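Local structure of RNA-directed RNA polymerase (Infectious pancreatic necrosis virus, 3ZED) at residues 238-249 with 323-334; 445-454 with 781-790. The protein copies RNA as an RNA-dependent RNA polymerase, adding nucleotides from ribonucleoside triphosphates to a growing strand, and is probably found both free and covalently attached to the viral genome. All blocks are in the same frame, centred on the assembly; numbering follows the deposited sequence.

Interaction 1 (238-249 with 323-334)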
loop_
_atom_site.group_PDB
_atom_site.type_symbol
_atom_site.label_atom_id
_atom_site.label_comp_id
_atom_site.label_asym_id
_atom_site.label_seq_id
_atom_site.Cartn_x
_atom_site.Cartn_y
_atom_site.Cartn_z
ATOM N N LEU B 238 -16.721 4.558 10.047
ATOM C CA LEU B 238 -15.368 5.043 9.753
ATOM C C LEU B 238 -14.473 3.879 9.388
ATOM O O LEU B 238 -14.737 2.764 9.853
ATOM C CB LEU B 238 -14.760 5.782 10.967
ATOM C CG LEU B 238 -15.363 7.122 11.378
ATOM C CD1 LEU B 238 -14.890 7.505 12.761
ATOM C CD2 LEU B 238 -15.005 8.225 10.372
ATOM N N PRO B 239 -13.383 4.092 8.606
ATOM C CA PRO B 239 -12.483 2.965 8.297
ATOM C C PRO B 239 -11.715 2.474 9.530
ATOM O O PRO B 239 -11.504 3.235 10.473
ATOM C CB PRO B 239 -11.516 3.562 7.258
ATOM C CG PRO B 239 -12.167 4.814 6.774
ATOM C CD PRO B 239 -12.924 5.337 7.946
ATOM N N HIS B 240 -11.300 1.200 9.518
ATOM C CA HIS B 240 -10.456 0.622 10.559
ATOM C C HIS B 240 -9.083 1.309 10.528
ATOM O O HIS B 240 -8.570 1.607 9.443
ATOM C CB HIS B 240 -10.307 -0.902 10.337
ATOM C CG HIS B 240 -9.184 -1.543 11.103
ATOM N ND1 HIS B 240 -9.349 -1.960 12.421
ATOM C CD2 HIS B 240 -7.913 -1.815 10.714
ATOM C CE1 HIS B 240 -8.179 -2.471 12.783
ATOM N NE2 HIS B 240 -7.287 -2.409 11.789
ATOM N N VAL B 241 -8.520 1.600 11.709
ATOM C CA VAL B 241 -7.182 2.187 11.811
ATOM C C VAL B 241 -6.302 1.262 12.682
ATOM O O VAL B 241 -6.832 0.478 13.481
ATOM C CB VAL B 241 -7.142 3.662 12.311
ATOM C CG1 VAL B 241 -7.838 4.614 11.342
ATOM C CG2 VAL B 241 -7.707 3.803 13.716
ATOM N N THR B 242 -4.965 1.348 12.508
ATOM C CA THR B 242 -4.013 0.612 13.334
ATOM C C THR B 242 -3.749 1.495 14.547
ATOM O O THR B 242 -3.094 2.529 14.429
ATOM C CB THR B 242 -2.751 0.242 12.558
ATOM O OG1 THR B 242 -3.113 -0.461 11.369
ATOM C CG2 THR B 242 -1.788 -0.596 13.393
ATOM N N ILE B 243 -4.324 1.110 15.690
ATOM C CA ILE B 243 -4.281 1.827 16.964
ATOM C C ILE B 243 -2.833 2.127 17.405
ATOM O O ILE B 243 -2.566 3.245 17.847
ATOM C CB ILE B 243 -5.090 1.006 18.018
ATOM C CG1 ILE B 243 -6.614 1.064 17.741
ATOM C CG2 ILE B 243 -4.775 1.341 19.492
ATOM C CD1 ILE B 243 -7.264 2.434 17.589
ATOM N N LYS B 244 -1.912 1.159 17.241
ATOM C CA LYS B 244 -0.510 1.289 17.637
ATOM C C LYS B 244 0.329 2.134 16.646
ATOM O O LYS B 244 1.469 2.485 16.973
ATOM C CB LYS B 244 0.122 -0.103 17.812
ATOM N N SER B 245 -0.216 2.472 15.457
ATOM C CA SER B 245 0.528 3.271 14.478
ATOM C C SER B 245 0.609 4.735 14.917
ATOM O O SER B 245 -0.147 5.173 15.776
ATOM C CB SER B 245 -0.067 3.145 13.082
ATOM O OG SER B 245 -1.360 3.712 13.011
ATOM N N SER B 246 1.549 5.467 14.349
ATOM C CA SER B 246 1.828 6.866 14.641
ATOM C C SER B 246 0.640 7.780 14.323
ATOM O O SER B 246 -0.003 7.640 13.283
ATOM C CB SER B 246 3.059 7.326 13.854
ATOM O OG SER B 246 3.368 8.686 14.122
ATOM N N ALA B 247 0.365 8.734 15.229
ATOM C CA ALA B 247 -0.663 9.747 15.034
ATOM C C ALA B 247 -0.236 10.751 13.959
ATOM O O ALA B 247 -1.083 11.334 13.282
ATOM C CB ALA B 247 -0.929 10.475 16.344
ATOM N N GLY B 248 1.069 10.958 13.838
ATOM C CA GLY B 248 1.650 11.945 12.933
ATOM C C GLY B 248 1.423 13.342 13.488
ATOM O O GLY B 248 1.000 13.497 14.645
ATOM N N LEU B 249 1.687 14.371 12.661
ATOM C CA LEU B 249 1.479 15.763 13.059
ATOM C C LEU B 249 -0.010 16.031 13.337
ATOM O O LEU B 249 -0.861 15.440 12.670
ATOM C CB LEU B 249 1.998 16.753 12.000
ATOM C CG LEU B 249 3.498 16.791 11.725
ATOM C CD1 LEU B 249 3.830 17.915 10.763
ATOM C CD2 LEU B 249 4.296 17.010 12.988
ATOM N N SER B 323 4.651 9.189 7.027
ATOM C CA SER B 323 3.614 8.909 7.986
ATOM C C SER B 323 2.615 10.072 8.066
ATOM O O SER B 323 2.837 11.081 8.739
ATOM C CB SER B 323 4.228 8.546 9.333
ATOM O OG SER B 323 3.237 7.989 10.178
ATOM N N ALA B 324 1.498 9.900 7.340
ATOM C CA ALA B 324 0.404 10.859 7.207
ATOM C C ALA B 324 -0.243 11.184 8.527
ATOM O O ALA B 324 -0.529 10.268 9.312
ATOM C CB ALA B 324 -0.672 10.309 6.263
ATOM N N PRO B 325 -0.526 12.488 8.760
ATOM C CA PRO B 325 -1.288 12.873 9.959
ATOM C C PRO B 325 -2.602 12.093 10.031
ATOM O O PRO B 325 -3.261 11.901 9.010
ATOM C CB PRO B 325 -1.542 14.363 9.729
ATOM C CG PRO B 325 -0.417 14.797 8.860
ATOM C CD PRO B 325 -0.245 13.670 7.915
ATOM N N TYR B 326 -2.958 11.619 11.231
ATOM C CA TYR B 326 -4.177 10.855 11.492
ATOM C C TYR B 326 -5.433 11.504 10.826
ATOM O O TYR B 326 -6.126 10.771 10.119
ATOM C CB TYR B 326 -4.375 10.659 13.017
ATOM C CG TYR B 326 -5.446 9.677 13.459
ATOM C CD1 TYR B 326 -6.186 8.945 12.530
ATOM C CD2 TYR B 326 -5.656 9.410 14.809
ATOM C CE1 TYR B 326 -7.149 8.024 12.936
ATOM C CE2 TYR B 326 -6.617 8.489 15.226
ATOM C CZ TYR B 326 -7.367 7.806 14.286
ATOM O OH TYR B 326 -8.349 6.941 14.702
ATOM N N PRO B 327 -5.728 12.825 10.958
ATOM C CA PRO B 327 -6.950 13.373 10.318
ATOM C C PRO B 327 -6.953 13.239 8.790
ATOM O O PRO B 327 -7.992 12.898 8.230
ATOM C CB PRO B 327 -6.946 14.847 10.751
ATOM C CG PRO B 327 -6.121 14.877 11.980
ATOM C CD PRO B 327 -5.041 13.873 11.743
ATOM N N THR B 328 -5.787 13.460 8.127
ATOM C CA THR B 328 -5.640 13.348 6.660
ATOM C C THR B 328 -5.909 11.900 6.216
ATOM O O THR B 328 -6.680 11.700 5.273
ATOM C CB THR B 328 -4.259 13.847 6.218
ATOM O OG1 THR B 328 -4.159 15.204 6.614
ATOM C CG2 THR B 328 -4.045 13.760 4.716
ATOM N N HIS B 329 -5.298 10.911 6.913
ATOM C CA HIS B 329 -5.466 9.478 6.645
ATOM C C HIS B 329 -6.950 9.072 6.752
ATOM O O HIS B 329 -7.439 8.339 5.897
ATOM C CB HIS B 329 -4.607 8.635 7.605
ATOM C CG HIS B 329 -4.788 7.168 7.394
ATOM N ND1 HIS B 329 -4.266 6.536 6.273
ATOM C CD2 HIS B 329 -5.479 6.263 8.125
ATOM C CE1 HIS B 329 -4.640 5.273 6.367
ATOM N NE2 HIS B 329 -5.357 5.055 7.468
ATOM N N LEU B 330 -7.658 9.579 7.777
ATOM C CA LEU B 330 -9.065 9.294 8.046
ATOM C C LEU B 330 -9.965 9.808 6.899
ATOM O O LEU B 330 -10.798 9.059 6.394
ATOM C CB LEU B 330 -9.445 9.944 9.396
ATOM C CG LEU B 330 -10.764 9.547 10.088
ATOM C CD1 LEU B 330 -10.864 8.011 10.322
ATOM C CD2 LEU B 330 -10.916 10.304 11.400
ATOM N N LEU B 331 -9.754 11.062 6.455
ATOM C CA LEU B 331 -10.526 11.691 5.366
ATOM C C LEU B 331 -10.293 10.987 4.011
ATOM O O LEU B 331 -11.254 10.746 3.284
ATOM C CB LEU B 331 -10.193 13.187 5.253
ATOM C CG LEU B 331 -10.609 14.084 6.426
ATOM C CD1 LEU B 331 -9.924 15.456 6.330
ATOM C CD2 LEU B 331 -12.127 14.246 6.510
ATOM N N LEU B 332 -9.039 10.623 3.701
ATOM C CA LEU B 332 -8.694 9.908 2.472
ATOM C C LEU B 332 -9.314 8.501 2.453
ATOM O O LEU B 332 -9.871 8.085 1.435
ATOM C CB LEU B 332 -7.149 9.781 2.307
ATOM C CG LEU B 332 -6.343 11.033 1.971
ATOM C CD1 LEU B 332 -4.886 10.716 1.897
ATOM C CD2 LEU B 332 -6.786 11.654 0.661
ATOM N N SER B 333 -9.205 7.780 3.589
ATOM C CA SER B 333 -9.682 6.403 3.762
ATOM C C SER B 333 -11.185 6.323 3.662
ATOM O O SER B 333 -11.683 5.287 3.229
ATOM C CB SER B 333 -9.199 5.814 5.084
ATOM O OG SER B 333 -7.785 5.753 5.063
ATOM N N MET B 334 -11.906 7.413 4.007
ATOM C CA MET B 334 -13.364 7.485 3.866
ATOM C C MET B 334 -13.780 7.434 2.366
ATOM O O MET B 334 -14.881 7.002 2.057
ATOM C CB MET B 334 -13.907 8.755 4.533
ATOM C CG MET B 334 -14.068 8.619 6.020
ATOM S SD MET B 334 -14.438 10.188 6.852
ATOM C CE MET B 334 -16.107 10.487 6.292
HETATM O O HOH W 1 2.648 13.506 10.070
#
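Ala247 and Gly248 run against Pro325 and Tyr326, with Gly248 CA only 4.3 Å from Pro325 CA, while the irregular chain 238-249 bows away and returns to the helix at Pro239, beside Ser333. The direct bond between the backbones is Tyr326 N to Ala247 O, 2.8 Å, with the donor tilted 24° from the carbonyl plane. It supplies an acceptor to an N-H of the first helical turn, which has no carbonyl of its own helix to bind. Just beyond, Leu249 O lies 3.2 Å from Pro325 CB, and one water joins Leu249 N to Ser323 O. This is a loop lashed across the start of a helix, 326-340, which has Pro325 at its N-cap; Gly248 and Leu249 open a predicted GTP-binding segment, so the bond at Ala247 lies immediately before it. Tyr326 has CG anti to the backbone N (chi1 -169°), sending the ring out from the helix, where its hydroxyl meets Val241 CG2 at 3.4 Å. The other methyl of Val241, CG1, comes obliquely to the Tyr326 ring and also meets the edge of the His329 imidazole. Ser333 OG stands over one face of that imidazole and bonds back to His329 O; the N-H of Ser333 reaches that oxygen from the other face of the carbonyl plane. The CB of Ser333 points to Pro239, whose CG rests 3.6 Å from it. Further along, the Pro239 ring crosses Met334 at about a right angle, and Leu238 CD2 reaches both Leu330 CD1 and Met334 SD, each at 4.1 Å.

Interaction 2 (445-454 with 781-790)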
loop_
_atom_site.group_PDB
_atom_site.type_symbol
_atom_site.label_atom_id
_atom_site.label_comp_id
_atom_site.label_asym_id
_atom_site.label_seq_id
_atom_site.Cartn_x
_atom_site.Cartn_y
_atom_site.Cartn_z
ATOM N N MET B 445 -11.241 16.129 -5.152
ATOM C CA MET B 445 -10.703 16.563 -6.439
ATOM C C MET B 445 -9.748 17.731 -6.378
ATOM O O MET B 445 -8.790 17.770 -7.146
ATOM C CB MET B 445 -11.847 16.945 -7.416
ATOM C CG MET B 445 -12.886 15.836 -7.668
ATOM S SD MET B 445 -12.223 14.175 -8.060
ATOM C CE MET B 445 -11.360 14.507 -9.575
ATOM N N ASN B 446 -10.029 18.703 -5.533
ATOM C CA ASN B 446 -9.287 19.949 -5.567
ATOM C C ASN B 446 -8.225 20.113 -4.502
ATOM O O ASN B 446 -7.345 20.950 -4.696
ATOM C CB ASN B 446 -10.275 21.130 -5.477
ATOM C CG ASN B 446 -11.362 21.109 -6.526
ATOM O OD1 ASN B 446 -12.514 20.846 -6.234
ATOM N ND2 ASN B 446 -11.031 21.419 -7.763
ATOM N N VAL B 447 -8.299 19.381 -3.377
ATOM C CA VAL B 447 -7.320 19.611 -2.305
ATOM C C VAL B 447 -6.522 18.350 -1.944
ATOM O O VAL B 447 -5.295 18.425 -1.887
ATOM C CB VAL B 447 -8.012 20.222 -1.047
ATOM C CG1 VAL B 447 -7.051 20.354 0.137
ATOM C CG2 VAL B 447 -8.673 21.565 -1.367
ATOM N N ALA B 448 -7.201 17.229 -1.653
ATOM C CA ALA B 448 -6.575 15.985 -1.187
ATOM C C ALA B 448 -5.332 15.557 -1.995
ATOM O O ALA B 448 -4.337 15.264 -1.345
ATOM C CB ALA B 448 -7.586 14.844 -1.147
ATOM N N PRO B 449 -5.299 15.531 -3.353
ATOM C CA PRO B 449 -4.076 15.093 -4.041
ATOM C C PRO B 449 -2.815 15.880 -3.652
ATOM O O PRO B 449 -1.749 15.259 -3.580
ATOM C CB PRO B 449 -4.419 15.264 -5.522
ATOM C CG PRO B 449 -5.910 15.101 -5.579
ATOM C CD PRO B 449 -6.373 15.817 -4.336
ATOM N N SER B 450 -2.928 17.198 -3.326
ATOM C CA SER B 450 -1.754 18.015 -2.956
ATOM C C SER B 450 -1.419 17.938 -1.473
ATOM O O SER B 450 -0.405 18.491 -1.038
ATOM C CB SER B 450 -1.924 19.466 -3.387
ATOM O OG SER B 450 -1.612 19.573 -4.764
ATOM N N MET B 451 -2.214 17.213 -0.713
ATOM C CA MET B 451 -1.908 17.032 0.695
ATOM C C MET B 451 -0.927 15.873 0.891
ATOM O O MET B 451 -0.195 15.862 1.873
ATOM C CB MET B 451 -3.185 16.806 1.495
ATOM C CG MET B 451 -3.945 18.099 1.749
ATOM S SD MET B 451 -5.512 17.680 2.501
ATOM C CE MET B 451 -5.072 17.756 4.212
ATOM N N VAL B 452 -0.907 14.901 -0.036
ATOM C CA VAL B 452 -0.060 13.709 0.126
ATOM C C VAL B 452 0.865 13.477 -1.101
ATOM O O VAL B 452 1.715 12.590 -1.044
ATOM C CB VAL B 452 -0.890 12.438 0.484
ATOM C CG1 VAL B 452 -1.628 12.619 1.808
ATOM C CG2 VAL B 452 -1.859 12.048 -0.624
ATOM N N VAL B 453 0.731 14.295 -2.176
ATOM C CA VAL B 453 1.585 14.175 -3.374
ATOM C C VAL B 453 2.276 15.513 -3.634
ATOM O O VAL B 453 1.603 16.551 -3.744
ATOM C CB VAL B 453 0.857 13.665 -4.647
ATOM C CG1 VAL B 453 1.868 13.331 -5.743
ATOM C CG2 VAL B 453 -0.070 12.473 -4.351
ATOM N N ASP B 454 3.642 15.469 -3.738
ATOM C CA ASP B 454 4.546 16.608 -3.968
ATOM C C ASP B 454 4.361 17.681 -2.897
ATOM O O ASP B 454 4.376 18.877 -3.211
ATOM C CB ASP B 454 4.351 17.224 -5.383
ATOM C CG ASP B 454 4.860 16.395 -6.544
ATOM O OD1 ASP B 454 5.755 15.545 -6.327
ATOM O OD2 ASP B 454 4.385 16.611 -7.676
ATOM N N SER B 781 -6.260 23.798 -9.058
ATOM C CA SER B 781 -6.503 23.930 -7.626
ATOM C C SER B 781 -5.382 23.186 -6.841
ATOM O O SER B 781 -5.016 23.612 -5.746
ATOM C CB SER B 781 -7.872 23.353 -7.285
ATOM O OG SER B 781 -7.937 21.974 -7.631
ATOM N N LEU B 782 -4.818 22.098 -7.434
ATOM C CA LEU B 782 -3.725 21.320 -6.841
ATOM C C LEU B 782 -2.472 22.199 -6.630
ATOM O O LEU B 782 -1.837 22.114 -5.576
ATOM C CB LEU B 782 -3.396 20.065 -7.673
ATOM C CG LEU B 782 -4.557 19.089 -7.952
ATOM C CD1 LEU B 782 -4.070 17.842 -8.687
ATOM C CD2 LEU B 782 -5.289 18.702 -6.681
ATOM N N THR B 783 -2.174 23.094 -7.586
ATOM C CA THR B 783 -1.072 24.057 -7.488
ATOM C C THR B 783 -1.417 25.126 -6.431
ATOM O O THR B 783 -0.557 25.482 -5.621
ATOM C CB THR B 783 -0.783 24.677 -8.855
ATOM O OG1 THR B 783 -0.365 23.631 -9.735
ATOM C CG2 THR B 783 0.284 25.779 -8.795
ATOM N N GLU B 784 -2.674 25.617 -6.439
ATOM C CA GLU B 784 -3.193 26.584 -5.484
ATOM C C GLU B 784 -3.083 26.027 -4.049
ATOM O O GLU B 784 -2.619 26.743 -3.163
ATOM C CB GLU B 784 -4.644 26.965 -5.827
ATOM C CG GLU B 784 -4.759 27.664 -7.173
ATOM C CD GLU B 784 -6.104 28.293 -7.473
ATOM O OE1 GLU B 784 -7.029 27.549 -7.870
ATOM O OE2 GLU B 784 -6.218 29.534 -7.357
ATOM N N THR B 785 -3.439 24.743 -3.844
ATOM C CA THR B 785 -3.330 24.048 -2.555
ATOM C C THR B 785 -1.863 23.996 -2.110
ATOM O O THR B 785 -1.574 24.324 -0.959
ATOM C CB THR B 785 -3.933 22.635 -2.643
ATOM O OG1 THR B 785 -5.272 22.753 -3.098
ATOM C CG2 THR B 785 -3.927 21.901 -1.305
ATOM N N ARG B 786 -0.949 23.602 -3.016
ATOM C CA ARG B 786 0.480 23.490 -2.714
ATOM C C ARG B 786 1.067 24.858 -2.283
ATOM O O ARG B 786 1.795 24.912 -1.285
ATOM C CB ARG B 786 1.237 22.906 -3.912
ATOM C CG ARG B 786 2.682 22.548 -3.613
ATOM C CD ARG B 786 3.642 23.136 -4.613
ATOM N NE ARG B 786 3.262 22.822 -5.989
ATOM C CZ ARG B 786 3.367 23.671 -7.006
ATOM N NH1 ARG B 786 3.855 24.897 -6.813
ATOM N NH2 ARG B 786 2.985 23.307 -8.224
ATOM N N GLU B 787 0.707 25.951 -2.989
ATOM C CA GLU B 787 1.128 27.328 -2.675
ATOM C C GLU B 787 0.737 27.728 -1.244
ATOM O O GLU B 787 1.582 28.207 -0.483
ATOM C CB GLU B 787 0.492 28.325 -3.662
ATOM C CG GLU B 787 1.051 28.261 -5.072
ATOM C CD GLU B 787 0.381 29.128 -6.124
ATOM O OE1 GLU B 787 -0.669 29.749 -5.838
ATOM O OE2 GLU B 787 0.862 29.090 -7.277
ATOM N N ALA B 788 -0.546 27.536 -0.895
ATOM C CA ALA B 788 -1.123 27.836 0.411
ATOM C C ALA B 788 -0.489 26.975 1.512
ATOM O O ALA B 788 -0.259 27.482 2.613
ATOM C CB ALA B 788 -2.629 27.623 0.376
ATOM N N LEU B 789 -0.185 25.691 1.215
ATOM C CA LEU B 789 0.447 24.791 2.190
ATOM C C LEU B 789 1.846 25.273 2.564
ATOM O O LEU B 789 2.240 25.128 3.728
ATOM C CB LEU B 789 0.524 23.350 1.662
ATOM C CG LEU B 789 -0.783 22.579 1.617
ATOM C CD1 LEU B 789 -0.658 21.339 0.748
ATOM C CD2 LEU B 789 -1.321 22.280 3.025
ATOM N N GLU B 790 2.569 25.873 1.586
ATOM C CA GLU B 790 3.937 26.385 1.705
ATOM C C GLU B 790 4.008 27.908 1.946
ATOM O O GLU B 790 5.041 28.537 1.664
ATOM C CB GLU B 790 4.738 26.030 0.445
ATOM C CG GLU B 790 5.093 24.557 0.353
ATOM C CD GLU B 790 5.341 24.010 -1.039
ATOM O OE1 GLU B 790 5.927 24.730 -1.881
ATOM O OE2 GLU B 790 4.980 22.835 -1.273
#
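Two serines make the polar links between Asn446 and Ser450 on one helix and Ser781 and Leu782 on the other. Asn446 ND2 donates to Ser781 OG at 3.1 Å, the hydroxyl lying in the amide plane, while Asn446 OD1 is held by Arg732. Ser450 OG gives its proton to Leu782 O, 2.7 Å away, coming from above the carbonyl plane; Arg786 N reaches the same oxygen from the opposite face, so the intrahelical bond persists beside the new one. Thr785 OG1 bonds back to Ser781 O in its own helix, and its CG2, anti to the backbone N, is left to meet Val447 CG1 and Ser450 CB, both at 3.8 Å.

The other van der Waals contacts are of two sorts. Leu782 CD2 lies 3.7 Å from Pro449 CB, the two side chains crossing at about a right angle. Leucine methyls also rest against backbone oxygens: Leu782 CD2 on those of Met445 and Asn446, and Leu789 CD1 within 3.4 Å of Ser450 O.

Lys465, outside both segments, ties the far end together: its NZ donates to the backbone O of Asp454 and forms a salt bridge with Glu790 OE2, while Asp454 OD1 takes the N-H of Gly468.

With axes 7.9 Å apart at 53°, this is close helix-helix packing through small serine and threonine side chains, docking the last modelled helix, 781-789, of the C-terminal family region on the kinked end of helix 438-452 in the polymerase palm region.

The two contacts come in series along the chain, interaction 1 closing before interaction 2 opens, and their centres lie 19 Å apart. They meet through helices 326-340 and 438-452: Thr328 and Leu332, on a side of the first helix that the loop 238-249 does not touch, pack against Ala448, Met451 and Val452 of the second. The packing thus runs from the loop through two helices of the palm family region to the last modelled helix, 781-789. Leu789 sits about 10 Å, side chain to side chain, from Leu249 of the predicted GTP site, so the C-terminal family region packs close to the polymerase core.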